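Local coordinates for type IV pilus biogenesis protein PilB (PDB 7B7P) that acts as a bimodular minor pilin of type IV pili, carrying a metal-binding von Willebrand factor A-like module and playing a direct role in adhesion, at residues M160-S165 with A207-I212; K90-F95 with N110-Y115; D284-A289 with I342-S347; V354-G359 with I387-M392. One frame throughout, in Å; residues are numbered along the deposited sequence.

Interaction 1 (M160-S165 with A207-I212); sequences MNIAVS and AEIGNI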
loop_
_atom_site.group_PDB
_atom_site.type_symbol
_atom_site.label_atom_id
_atom_site.label_comp_id
_atom_site.label_asym_id
_atom_site.label_seq_id
_atom_site.Cartn_x
_atom_site.Cartn_y
_atom_site.Cartn_z
ATOM N N MET A 160 4.897 9.431 9.690
ATOM C CA MET A 160 3.532 9.860 9.458
ATOM C C MET A 160 2.551 8.934 10.175
ATOM O O MET A 160 2.894 7.828 10.613
ATOM C CB MET A 160 3.257 9.908 7.962
ATOM C CG MET A 160 4.010 11.022 7.250
ATOM S SD MET A 160 4.508 12.419 8.301
ATOM C CE MET A 160 6.162 11.941 8.825
ATOM N N ASN A 161 1.321 9.412 10.327
ATOM C CA ASN A 161 0.258 8.574 10.855
ATOM C C ASN A 161 -0.421 7.828 9.713
ATOM O O ASN A 161 -0.469 8.300 8.574
ATOM C CB ASN A 161 -0.757 9.406 11.638
ATOM C CG ASN A 161 -0.089 10.337 12.627
ATOM O OD1 ASN A 161 0.498 9.886 13.610
ATOM N ND2 ASN A 161 -0.161 11.643 12.366
ATOM N N ILE A 162 -0.927 6.639 10.029
ATOM C CA ILE A 162 -1.541 5.761 9.043
ATOM C C ILE A 162 -2.874 5.274 9.590
ATOM O O ILE A 162 -2.944 4.768 10.717
ATOM C CB ILE A 162 -0.634 4.561 8.709
ATOM C CG1 ILE A 162 0.618 5.019 7.955
ATOM C CG2 ILE A 162 -1.409 3.515 7.935
ATOM C CD1 ILE A 162 1.697 3.928 7.840
ATOM N N ALA A 163 -3.925 5.402 8.788
ATOM C CA ALA A 163 -5.225 4.859 9.134
ATOM C C ALA A 163 -5.587 3.752 8.156
ATOM O O ALA A 163 -5.340 3.869 6.954
ATOM C CB ALA A 163 -6.299 5.942 9.122
ATOM N N VAL A 164 -6.152 2.673 8.684
ATOM C CA VAL A 164 -6.537 1.520 7.893
ATOM C C VAL A 164 -7.963 1.175 8.269
ATOM O O VAL A 164 -8.250 0.903 9.436
ATOM C CB VAL A 164 -5.616 0.310 8.127
ATOM C CG1 VAL A 164 -6.082 -0.864 7.277
ATOM C CG2 VAL A 164 -4.160 0.662 7.823
ATOM N N SER A 165 -8.860 1.206 7.300
ATOM C CA SER A 165 -10.227 0.775 7.548
ATOM C C SER A 165 -10.403 -0.621 6.979
ATOM O O SER A 165 -10.225 -0.831 5.770
ATOM C CB SER A 165 -11.256 1.736 6.948
ATOM O OG SER A 165 -12.551 1.311 7.352
ATOM N N ALA A 207 0.760 -3.560 13.888
ATOM C CA ALA A 207 1.274 -2.885 15.080
ATOM C C ALA A 207 2.756 -2.541 14.949
ATOM O O ALA A 207 3.182 -1.440 15.321
ATOM C CB ALA A 207 1.034 -3.753 16.316
ATOM N N GLU A 208 3.544 -3.445 14.360
ATOM C CA GLU A 208 4.994 -3.265 14.299
ATOM C C GLU A 208 5.388 -2.001 13.543
ATOM O O GLU A 208 6.394 -1.363 13.874
ATOM C CB GLU A 208 5.635 -4.488 13.657
ATOM C CG GLU A 208 5.573 -5.730 14.512
ATOM C CD GLU A 208 6.023 -6.957 13.751
ATOM O OE1 GLU A 208 5.768 -8.086 14.236
ATOM O OE2 GLU A 208 6.625 -6.788 12.660
ATOM N N ILE A 209 4.617 -1.624 12.521
ATOM C CA ILE A 209 4.910 -0.391 11.794
ATOM C C ILE A 209 4.899 0.817 12.729
ATOM O O ILE A 209 5.641 1.785 12.513
ATOM C CB ILE A 209 3.914 -0.207 10.631
ATOM C CG1 ILE A 209 3.732 -1.520 9.860
ATOM C CG2 ILE A 209 4.382 0.885 9.694
ATOM C CD1 ILE A 209 2.983 -1.369 8.553
ATOM N N GLY A 210 4.072 0.783 13.780
ATOM C CA GLY A 210 3.879 1.934 14.648
ATOM C C GLY A 210 3.133 3.091 14.004
ATOM O O GLY A 210 3.172 3.257 12.780
ATOM N N ASN A 211 2.442 3.895 14.817
ATOM C CA ASN A 211 1.796 5.126 14.353
ATOM C C ASN A 211 0.687 4.818 13.345
ATOM O O ASN A 211 0.573 5.435 12.280
ATOM C CB ASN A 211 2.825 6.095 13.767
ATOM C CG ASN A 211 2.865 7.406 14.507
ATOM O OD1 ASN A 211 2.211 7.569 15.545
ATOM N ND2 ASN A 211 3.628 8.358 13.978
ATOM N N ILE A 212 -0.157 3.861 13.711
ATOM C CA ILE A 212 -1.043 3.220 12.758
ATOM C C ILE A 212 -2.325 2.858 13.492
ATOM O O ILE A 212 -2.296 2.103 14.469
ATOM C CB ILE A 212 -0.378 1.984 12.121
ATOM C CG1 ILE A 212 -1.360 1.165 11.288
ATOM C CG2 ILE A 212 0.340 1.139 13.170
ATOM C CD1 ILE A 212 -0.640 0.344 10.213
#
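I212 pushes its CD1 methyl into a shallow hollow formed by I162 and V164, two residues whose branches rise from the same face of one strand. CD1 lies 4.0 Å from I162 CG2 and 4.3 Å from V164 CG2. It gets there because CG1 stands anti to the backbone N of I212 (chi1 171°), which carries the branch out over the neighbouring strand. A second, looser bump comes from the end of the preceding helix, where I209 CG2 stops 4.5 Å from I162 CD1. Beta-branched residues suit this surface, since they fill the layer close to the backbone with stiff, broad shoulders.

The backbones beneath form the start of a parallel pairing. I162 N donates to N211 O at 3.0 Å, a bent bond (137° at the hydrogen). I212 CA approaches I162 O to 3.2 Å in a CA-H...O contact. G210 and N211 both have positive phi as the chain turns from helix to strand, a conformation that glycine and asparagine tolerate well. At the outer end the amides of N161 and N211 are turned 67° apart. Their OD1 atoms, both acceptors, stand 3.5 Å from each other without bonding.

Around this junction, the strand continuing from I162 is also flanked by strand 276-283, through L276 and Y278. Helix 402-424 packs on I162 through I416 and L420 and on I209 through Q417 and L420, while helix 258-270 meets A163 and S165 through L269.

Interaction 2 (K90-F95 with N110-Y115); sequences KLDLEF and NLTGKY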
loop_
_atom_site.group_PDB
_atom_site.type_symbol
_atom_site.label_atom_id
_atom_site.label_comp_id
_atom_site.label_asym_id
_atom_site.label_seq_id
_atom_site.Cartn_x
_atom_site.Cartn_y
_atom_site.Cartn_z
ATOM N N LYS A 90 36.212 15.103 -15.690
ATOM C CA LYS A 90 34.781 15.022 -15.443
ATOM C C LYS A 90 34.371 13.564 -15.239
ATOM O O LYS A 90 34.821 12.671 -15.963
ATOM C CB LYS A 90 33.996 15.664 -16.589
ATOM C CG LYS A 90 33.638 17.131 -16.319
ATOM C CD LYS A 90 34.568 18.080 -17.076
ATOM C CE LYS A 90 33.894 19.418 -17.388
ATOM N NZ LYS A 90 34.666 20.257 -18.366
ATOM N N LEU A 91 33.517 13.334 -14.241
ATOM C CA LEU A 91 33.257 12.008 -13.700
ATOM C C LEU A 91 31.845 11.530 -14.028
ATOM O O LEU A 91 30.926 12.333 -14.209
ATOM C CB LEU A 91 33.466 12.009 -12.184
ATOM C CG LEU A 91 34.895 12.260 -11.713
ATOM C CD1 LEU A 91 34.968 12.279 -10.193
ATOM C CD2 LEU A 91 35.802 11.190 -12.277
ATOM N N ASP A 92 31.685 10.206 -14.104
ATOM C CA ASP A 92 30.399 9.547 -14.334
ATOM C C ASP A 92 30.141 8.597 -13.164
ATOM O O ASP A 92 30.811 7.564 -13.038
ATOM C CB ASP A 92 30.409 8.805 -15.675
ATOM C CG ASP A 92 29.036 8.248 -16.068
ATOM O OD1 ASP A 92 28.001 8.777 -15.596
ATOM O OD2 ASP A 92 28.995 7.288 -16.877
ATOM N N LEU A 93 29.174 8.946 -12.311
ATOM C CA LEU A 93 28.877 8.204 -11.089
ATOM C C LEU A 93 27.470 7.624 -11.164
ATOM O O LEU A 93 26.502 8.365 -11.357
ATOM C CB LEU A 93 29.013 9.108 -9.867
ATOM C CG LEU A 93 28.382 8.568 -8.594
ATOM C CD1 LEU A 93 29.124 7.317 -8.113
ATOM C CD2 LEU A 93 28.378 9.651 -7.525
ATOM N N GLU A 94 27.350 6.309 -10.988
ATOM C CA GLU A 94 26.055 5.654 -11.106
ATOM C C GLU A 94 25.921 4.559 -10.055
ATOM O O GLU A 94 26.864 3.797 -9.824
ATOM C CB GLU A 94 25.863 5.073 -12.517
ATOM C CG GLU A 94 24.650 4.158 -12.625
ATOM C CD GLU A 94 24.325 3.742 -14.052
ATOM O OE1 GLU A 94 25.187 3.912 -14.947
ATOM O OE2 GLU A 94 23.203 3.233 -14.271
ATOM N N PHE A 95 24.743 4.482 -9.421
ATOM C CA PHE A 95 24.427 3.450 -8.440
ATOM C C PHE A 95 23.278 2.581 -8.932
ATOM O O PHE A 95 22.416 3.034 -9.686
ATOM C CB PHE A 95 24.045 4.030 -7.092
ATOM C CG PHE A 95 25.002 5.053 -6.585
ATOM C CD1 PHE A 95 24.908 6.363 -7.011
ATOM C CD2 PHE A 95 26.015 4.709 -5.689
ATOM C CE1 PHE A 95 25.793 7.319 -6.551
ATOM C CE2 PHE A 95 26.898 5.665 -5.222
ATOM C CZ PHE A 95 26.784 6.974 -5.655
ATOM N N ASN A 110 29.427 2.484 -10.125
ATOM C CA ASN A 110 30.137 2.836 -11.341
ATOM C C ASN A 110 30.794 4.188 -11.098
ATOM O O ASN A 110 30.151 5.099 -10.568
ATOM C CB ASN A 110 29.186 2.884 -12.541
ATOM C CG ASN A 110 29.915 3.110 -13.848
ATOM O OD1 ASN A 110 30.600 4.123 -14.024
ATOM N ND2 ASN A 110 29.774 2.168 -14.776
ATOM N N LEU A 111 32.075 4.309 -11.444
ATOM C CA LEU A 111 32.786 5.570 -11.224
ATOM C C LEU A 111 33.866 5.675 -12.301
ATOM O O LEU A 111 34.987 5.190 -12.123
ATOM C CB LEU A 111 33.371 5.658 -9.822
ATOM C CG LEU A 111 34.104 6.969 -9.524
ATOM C CD1 LEU A 111 33.268 8.173 -9.969
ATOM C CD2 LEU A 111 34.467 7.074 -8.061
ATOM N N THR A 112 33.513 6.311 -13.417
ATOM C CA THR A 112 34.450 6.420 -14.527
ATOM C C THR A 112 34.686 7.874 -14.941
ATOM O O THR A 112 34.457 8.803 -14.158
ATOM C CB THR A 112 33.977 5.594 -15.736
ATOM O OG1 THR A 112 32.613 5.900 -16.060
ATOM C CG2 THR A 112 34.114 4.101 -15.452
ATOM N N GLY A 113 35.149 8.071 -16.174
ATOM C CA GLY A 113 35.570 9.370 -16.663
ATOM C C GLY A 113 36.746 9.246 -17.613
ATOM O O GLY A 113 37.628 8.407 -17.403
ATOM N N LYS A 114 36.770 10.054 -18.670
ATOM C CA LYS A 114 37.834 9.996 -19.661
ATOM C C LYS A 114 38.914 11.027 -19.352
ATOM O O LYS A 114 38.632 12.134 -18.888
ATOM C CB LYS A 114 37.281 10.203 -21.075
ATOM C CG LYS A 114 36.662 8.947 -21.687
ATOM C CD LYS A 114 35.149 9.068 -21.846
ATOM C CE LYS A 114 34.490 7.688 -21.920
ATOM N NZ LYS A 114 33.066 7.725 -21.490
ATOM N N TYR A 115 40.156 10.643 -19.642
ATOM C CA TYR A 115 41.345 11.397 -19.224
ATOM C C TYR A 115 41.446 12.733 -19.964
ATOM O O TYR A 115 41.359 12.747 -21.197
ATOM C CB TYR A 115 42.576 10.517 -19.496
ATOM C CG TYR A 115 43.868 10.962 -18.859
ATOM C CD1 TYR A 115 43.938 11.270 -17.509
ATOM C CD2 TYR A 115 45.031 11.046 -19.609
ATOM C CE1 TYR A 115 45.119 11.694 -16.933
ATOM C CE2 TYR A 115 46.224 11.448 -19.037
ATOM C CZ TYR A 115 46.264 11.772 -17.695
ATOM O OH TYR A 115 47.443 12.180 -17.109
#
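D92 swings CG anti to its backbone N (chi1 -172°), while T112 holds OG1 between its own N and carbonyl carbon (chi1 51°), and the two side chains consequently run alongside each other, D92 CB 3.7 Å from T112 OG1. They belong to a beta hairpin whose arms, strands 92-101 and 104-112, are antiparallel. D92 with T112 and E94 with N110 are hydrogen-bonded pairs; L93 with L111, between them, is a non-hydrogen-bonded pair. N110 N donates to E94 O at 2.9 Å and D92 N to T112 O at 3.1 Å.

Polar D92, E94, N110 and T112 share one face, where K145 touches both acids. The opposite face is apolar, as suits its cover: L111 CD1 lies 4.4 Å from both L91 CB and L93 CB, and M16 and M20 of helix 9-27 pack on L91 and L111, with L57 of strand 53-57 against L91 and L93. G113 follows T112 with an extended, positive-phi backbone that suits glycine. With no side chain in the way, G113 CA comes to 3.5 Å from K90 O.

Interaction 3 (D284-A289 with I342-S347); sequences DGIPNA and ITRENS
I286 and R344 cross where the loop after strand 276-283 leans on helix 341-358. The loop starts at D284, a magnesium-binding residue of the metal-ion-dependent adhesion site (MIDAS) of this von Willebrand factor A-like module, so the contact joins the metal-site loop to a neighbouring helix.

R344 can be followed outward. Its CB is 3.9 Å from P287 O, and CG passes the same oxygen while also approaching I286 CG2. CD then makes the tightest apolar touch, 3.6 Å from I286 CG2. The chain is straight up to here, then bends at chi3 (65°), and the guanidinium turns to S341, whose OG accepts from NH2. Arginine suits the place because its long aliphatic stem can cover isoleucine while its charged end finds a polar partner elsewhere.

Further along, P287 faces the helix and its CB lies 3.2 Å from S347 OG; the compact, rigid ring presents CB to the helix without a flexible side chain between them. T343 CG2 rests 3.9 Å from N288 O. The polar ends turn elsewhere, T343 OG1 to D340 and N288 OD1 to T256 N, and the N288 side chain lies about 6 Å from the bound magnesium ion. D284 OD2 has partners in R191 and S173, and D169 OD2 accepts from D284 N, as fits the clustered polar residues of a MIDAS.

S347, small enough to enter the buried seam, ends the contact: its OG donates to A289 O at 2.7 Å, tilted 34° from the carbonyl plane.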
loop_
_atom_site.group_PDB
_atom_site.type_symbol
_atom_site.label_atom_id
_atom_site.label_comp_id
_atom_site.label_asym_id
_atom_site.label_seq_id
_atom_site.Cartn_x
_atom_site.Cartn_y
_atom_site.Cartn_z
ATOM N N ASP A 284 -16.629 -12.430 -0.133
ATOM C CA ASP A 284 -16.674 -13.850 -0.461
ATOM C C ASP A 284 -17.787 -14.187 -1.449
ATOM O O ASP A 284 -18.146 -15.359 -1.588
ATOM C CB ASP A 284 -16.841 -14.686 0.813
ATOM C CG ASP A 284 -18.312 -14.801 1.264
ATOM O OD1 ASP A 284 -19.071 -13.826 1.076
ATOM O OD2 ASP A 284 -18.710 -15.862 1.809
ATOM N N GLY A 285 -18.351 -13.195 -2.132
ATOM C CA GLY A 285 -19.507 -13.489 -2.958
ATOM C C GLY A 285 -19.709 -12.467 -4.054
ATOM O O GLY A 285 -19.121 -11.382 -4.061
ATOM N N ILE A 286 -20.560 -12.839 -4.993
ATOM C CA ILE A 286 -20.908 -11.924 -6.073
ATOM C C ILE A 286 -21.689 -10.742 -5.504
ATOM O O ILE A 286 -22.661 -10.948 -4.745
ATOM C CB ILE A 286 -21.725 -12.640 -7.127
ATOM C CG1 ILE A 286 -21.031 -13.917 -7.613
ATOM C CG2 ILE A 286 -22.051 -11.669 -8.266
ATOM C CD1 ILE A 286 -22.039 -14.835 -8.339
ATOM N N PRO A 287 -21.324 -9.512 -5.841
ATOM C CA PRO A 287 -22.149 -8.355 -5.464
ATOM C C PRO A 287 -23.596 -8.529 -5.903
ATOM O O PRO A 287 -23.885 -8.852 -7.056
ATOM C CB PRO A 287 -21.475 -7.193 -6.202
ATOM C CG PRO A 287 -20.066 -7.621 -6.374
ATOM C CD PRO A 287 -20.129 -9.117 -6.606
ATOM N N ASN A 288 -24.519 -8.331 -4.967
ATOM C CA ASN A 288 -25.918 -8.560 -5.312
ATOM C C ASN A 288 -26.856 -7.640 -4.543
ATOM O O ASN A 288 -28.029 -7.987 -4.376
ATOM C CB ASN A 288 -26.340 -10.043 -5.035
ATOM C CG ASN A 288 -26.211 -10.420 -3.565
ATOM O OD1 ASN A 288 -25.677 -9.656 -2.739
ATOM N ND2 ASN A 288 -26.737 -11.578 -3.221
ATOM N N ALA A 289 -26.366 -6.513 -4.024
ATOM C CA ALA A 289 -27.210 -5.596 -3.277
ATOM C C ALA A 289 -26.645 -4.183 -3.394
ATOM O O ALA A 289 -25.440 -3.990 -3.581
ATOM C CB ALA A 289 -27.327 -6.037 -1.804
ATOM N N ILE A 342 -28.451 -7.452 -14.243
ATOM C CA ILE A 342 -28.653 -6.027 -13.955
ATOM C C ILE A 342 -28.329 -5.714 -12.504
ATOM O O ILE A 342 -27.620 -4.744 -12.197
ATOM C CB ILE A 342 -30.096 -5.606 -14.282
ATOM C CG1 ILE A 342 -30.340 -5.648 -15.788
ATOM C CG2 ILE A 342 -30.379 -4.226 -13.718
ATOM C CD1 ILE A 342 -29.682 -4.558 -16.536
ATOM N N THR A 343 -28.883 -6.504 -11.583
ATOM C CA THR A 343 -28.620 -6.264 -10.170
ATOM C C THR A 343 -27.130 -6.353 -9.864
ATOM O O THR A 343 -26.612 -5.597 -9.032
ATOM C CB THR A 343 -29.403 -7.259 -9.321
ATOM O OG1 THR A 343 -30.757 -7.295 -9.780
ATOM C CG2 THR A 343 -29.343 -6.886 -7.829
ATOM N N ARG A 344 -26.427 -7.285 -10.514
ATOM C CA ARG A 344 -25.004 -7.418 -10.255
ATOM C C ARG A 344 -24.285 -6.165 -10.723
ATOM O O ARG A 344 -23.527 -5.547 -9.964
ATOM C CB ARG A 344 -24.456 -8.681 -10.940
ATOM C CG ARG A 344 -22.944 -8.892 -10.762
ATOM C CD ARG A 344 -22.405 -10.112 -11.521
ATOM N NE ARG A 344 -22.518 -9.986 -12.972
ATOM C CZ ARG A 344 -23.456 -10.588 -13.698
ATOM N NH1 ARG A 344 -24.373 -11.354 -13.107
ATOM N NH2 ARG A 344 -23.489 -10.422 -15.006
ATOM N N GLU A 345 -24.568 -5.750 -11.956
ATOM C CA GLU A 345 -24.044 -4.502 -12.489
ATOM C C GLU A 345 -24.352 -3.312 -11.571
ATOM O O GLU A 345 -23.465 -2.495 -11.301
ATOM C CB GLU A 345 -24.603 -4.282 -13.904
ATOM C CG GLU A 345 -24.341 -2.886 -14.466
ATOM C CD GLU A 345 -22.847 -2.499 -14.467
ATOM O OE1 GLU A 345 -21.981 -3.401 -14.609
ATOM O OE2 GLU A 345 -22.543 -1.289 -14.329
ATOM N N ASN A 346 -25.587 -3.206 -11.060
ATOM C CA ASN A 346 -25.921 -2.065 -10.196
ATOM C C ASN A 346 -25.176 -2.123 -8.864
ATOM O O ASN A 346 -24.836 -1.080 -8.283
ATOM C CB ASN A 346 -27.440 -1.999 -9.930
ATOM C CG ASN A 346 -28.245 -1.562 -11.160
ATOM O OD1 ASN A 346 -27.722 -0.903 -12.048
ATOM N ND2 ASN A 346 -29.512 -1.925 -11.204
ATOM N N SER A 347 -24.940 -3.328 -8.350
ATOM C CA SER A 347 -24.205 -3.479 -7.100
ATOM C C SER A 347 -22.743 -3.079 -7.259
ATOM O O SER A 347 -22.147 -2.486 -6.350
ATOM C CB SER A 347 -24.333 -4.921 -6.611
ATOM O OG SER A 347 -23.704 -5.057 -5.356
#

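Interaction 4 (V354-G359 with I387-M392); sequences VSKKFG and IGEGGM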
loop_
_atom_site.group_PDB
_atom_site.type_symbol
_atom_site.label_atom_id
_atom_site.label_comp_id
_atom_site.label_asym_id
_atom_site.label_seq_id
_atom_site.Cartn_x
_atom_site.Cartn_y
_atom_site.Cartn_z
ATOM N N VAL A 354 -19.585 5.250 -4.915
ATOM C CA VAL A 354 -19.109 5.567 -3.571
ATOM C C VAL A 354 -17.641 5.974 -3.606
ATOM O O VAL A 354 -17.235 6.958 -2.976
ATOM C CB VAL A 354 -19.340 4.376 -2.623
ATOM C CG1 VAL A 354 -18.511 4.550 -1.365
ATOM C CG2 VAL A 354 -20.828 4.228 -2.290
ATOM N N SER A 355 -16.834 5.248 -4.377
ATOM C CA SER A 355 -15.404 5.539 -4.443
ATOM C C SER A 355 -15.141 6.928 -5.010
ATOM O O SER A 355 -14.272 7.656 -4.517
ATOM C CB SER A 355 -14.692 4.481 -5.293
ATOM O OG SER A 355 -13.286 4.679 -5.236
ATOM N N LYS A 356 -15.878 7.315 -6.043
ATOM C CA LYS A 356 -15.683 8.645 -6.616
ATOM C C LYS A 356 -16.047 9.747 -5.625
ATOM O O LYS A 356 -15.391 10.786 -5.574
ATOM C CB LYS A 356 -16.497 8.783 -7.896
ATOM C CG LYS A 356 -15.816 8.173 -9.103
ATOM C CD LYS A 356 -16.807 7.490 -10.002
ATOM C CE LYS A 356 -17.633 8.486 -10.751
ATOM N NZ LYS A 356 -18.110 7.862 -12.031
ATOM N N LYS A 357 -17.076 9.540 -4.817
ATOM C CA LYS A 357 -17.467 10.598 -3.901
ATOM C C LYS A 357 -16.602 10.641 -2.640
ATOM O O LYS A 357 -16.272 11.732 -2.162
ATOM C CB LYS A 357 -18.934 10.446 -3.515
ATOM C CG LYS A 357 -19.413 11.566 -2.614
ATOM C CD LYS A 357 -20.913 11.607 -2.491
ATOM C CE LYS A 357 -21.362 12.878 -1.742
ATOM N NZ LYS A 357 -22.842 12.954 -1.745
ATOM N N PHE A 358 -16.226 9.485 -2.087
ATOM C CA PHE A 358 -15.657 9.420 -0.747
ATOM C C PHE A 358 -14.166 9.060 -0.715
ATOM O O PHE A 358 -13.593 8.915 0.376
ATOM C CB PHE A 358 -16.451 8.406 0.092
ATOM C CG PHE A 358 -17.866 8.844 0.415
ATOM C CD1 PHE A 358 -18.104 9.782 1.412
ATOM C CD2 PHE A 358 -18.955 8.328 -0.290
ATOM C CE1 PHE A 358 -19.398 10.190 1.715
ATOM C CE2 PHE A 358 -20.244 8.732 -0.003
ATOM C CZ PHE A 358 -20.473 9.664 1.014
ATOM N N GLY A 359 -13.521 8.904 -1.863
ATOM C CA GLY A 359 -12.186 8.338 -1.851
ATOM C C GLY A 359 -11.031 9.310 -1.996
ATOM O O GLY A 359 -9.906 8.876 -2.258
ATOM N N ILE A 387 -14.039 0.272 -8.348
ATOM C CA ILE A 387 -13.581 1.117 -7.244
ATOM C C ILE A 387 -12.427 2.015 -7.703
ATOM O O ILE A 387 -12.297 3.158 -7.245
ATOM C CB ILE A 387 -13.191 0.237 -6.027
ATOM C CG1 ILE A 387 -14.421 -0.479 -5.427
ATOM C CG2 ILE A 387 -12.460 1.056 -4.937
ATOM C CD1 ILE A 387 -14.052 -1.419 -4.247
ATOM N N GLY A 388 -11.608 1.535 -8.647
ATOM C CA GLY A 388 -10.500 2.293 -9.216
ATOM C C GLY A 388 -10.907 3.537 -9.995
ATOM O O GLY A 388 -10.091 4.447 -10.147
ATOM N N GLU A 389 -12.153 3.612 -10.470
ATOM C CA GLU A 389 -12.651 4.859 -11.048
ATOM C C GLU A 389 -12.571 6.035 -10.083
ATOM O O GLU A 389 -12.581 7.186 -10.535
ATOM C CB GLU A 389 -14.103 4.710 -11.491
ATOM C CG GLU A 389 -14.292 3.737 -12.642
ATOM C CD GLU A 389 -15.733 3.702 -13.082
ATOM O OE1 GLU A 389 -16.601 4.134 -12.273
ATOM O OE2 GLU A 389 -15.996 3.257 -14.224
ATOM N N GLY A 390 -12.513 5.779 -8.773
ATOM C CA GLY A 390 -12.338 6.878 -7.848
ATOM C C GLY A 390 -10.942 7.486 -7.795
ATOM O O GLY A 390 -10.705 8.367 -6.962
ATOM N N GLY A 391 -9.989 6.994 -8.615
ATOM C CA GLY A 391 -8.706 7.643 -8.809
ATOM C C GLY A 391 -7.570 7.189 -7.907
ATOM O O GLY A 391 -6.435 7.628 -8.117
ATOM N N MET A 392 -7.825 6.357 -6.898
ATOM C CA MET A 392 -6.740 5.878 -6.056
ATOM C C MET A 392 -6.165 4.581 -6.630
ATOM O O MET A 392 -6.743 3.953 -7.515
ATOM C CB MET A 392 -7.212 5.658 -4.603
ATOM C CG MET A 392 -8.167 4.443 -4.367
ATOM S SD MET A 392 -9.767 4.585 -5.283
ATOM C CE MET A 392 -10.509 5.994 -4.437
HETATM O O HOH W 1 -12.359 11.138 -6.252
#
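Helix 341-358 in its last turn runs up against the type I turn G388-G391 that follows helix 380-388, the CA atoms of K356 and G390 only 4.0 Å apart. S355 makes the polar link: its OG donates to I387 O at 2.7 Å, in the carbonyl plane and on a lone pair. That oxygen also accepts from G390 N, so two donors grip this one oxygen. Serine fits because its short hydroxyl, anti to the backbone N (chi1 -174°), reaches the carbonyl within a narrow gap. G390 suits this gap equally, its CA passing 3.5 Å from S355 OG where a side chain would have no room.

M392, whose flexible chain can fold into the seam, lays its CE 3.2 Å from S355 OG and 3.7 Å from G359 O; a side chain on G359 would run into that methyl. On the solvent-exposed side K356 CG rests 3.7 Å from E389 O. Its NZ stays 4.0 Å from E389 OE1, too far for a salt bridge, and has a long, weak ion pair with E353. A water donates to K356 O and, weakly, to G390 O.

Beneath, V365 of strand 364-370 touches I387 and M392, while M266 of helix 258-270 packs against S355 and F358.

How the interactions relate
Along the chain the contacts come in the order 2, 1, 3, 4, each closing before the next opens. Interaction 2 stands apart in the hairpin against helix 9-27, its centre about 42 Å from that of interaction 1 and about 59 Å from that of interaction 3, which lies across the chain's centre. The other three belong to the von Willebrand factor A-like module. Interactions 3 and 4 both use helix 341-358, near its two ends, with centres about 18 Å apart; interaction 1 lies about 22 Å from interaction 4, centre to centre, in the same layered fold of parallel strands and helices. This separation matches a bimodular pilin, with the metal-site loop of interaction 3 far from the hairpin.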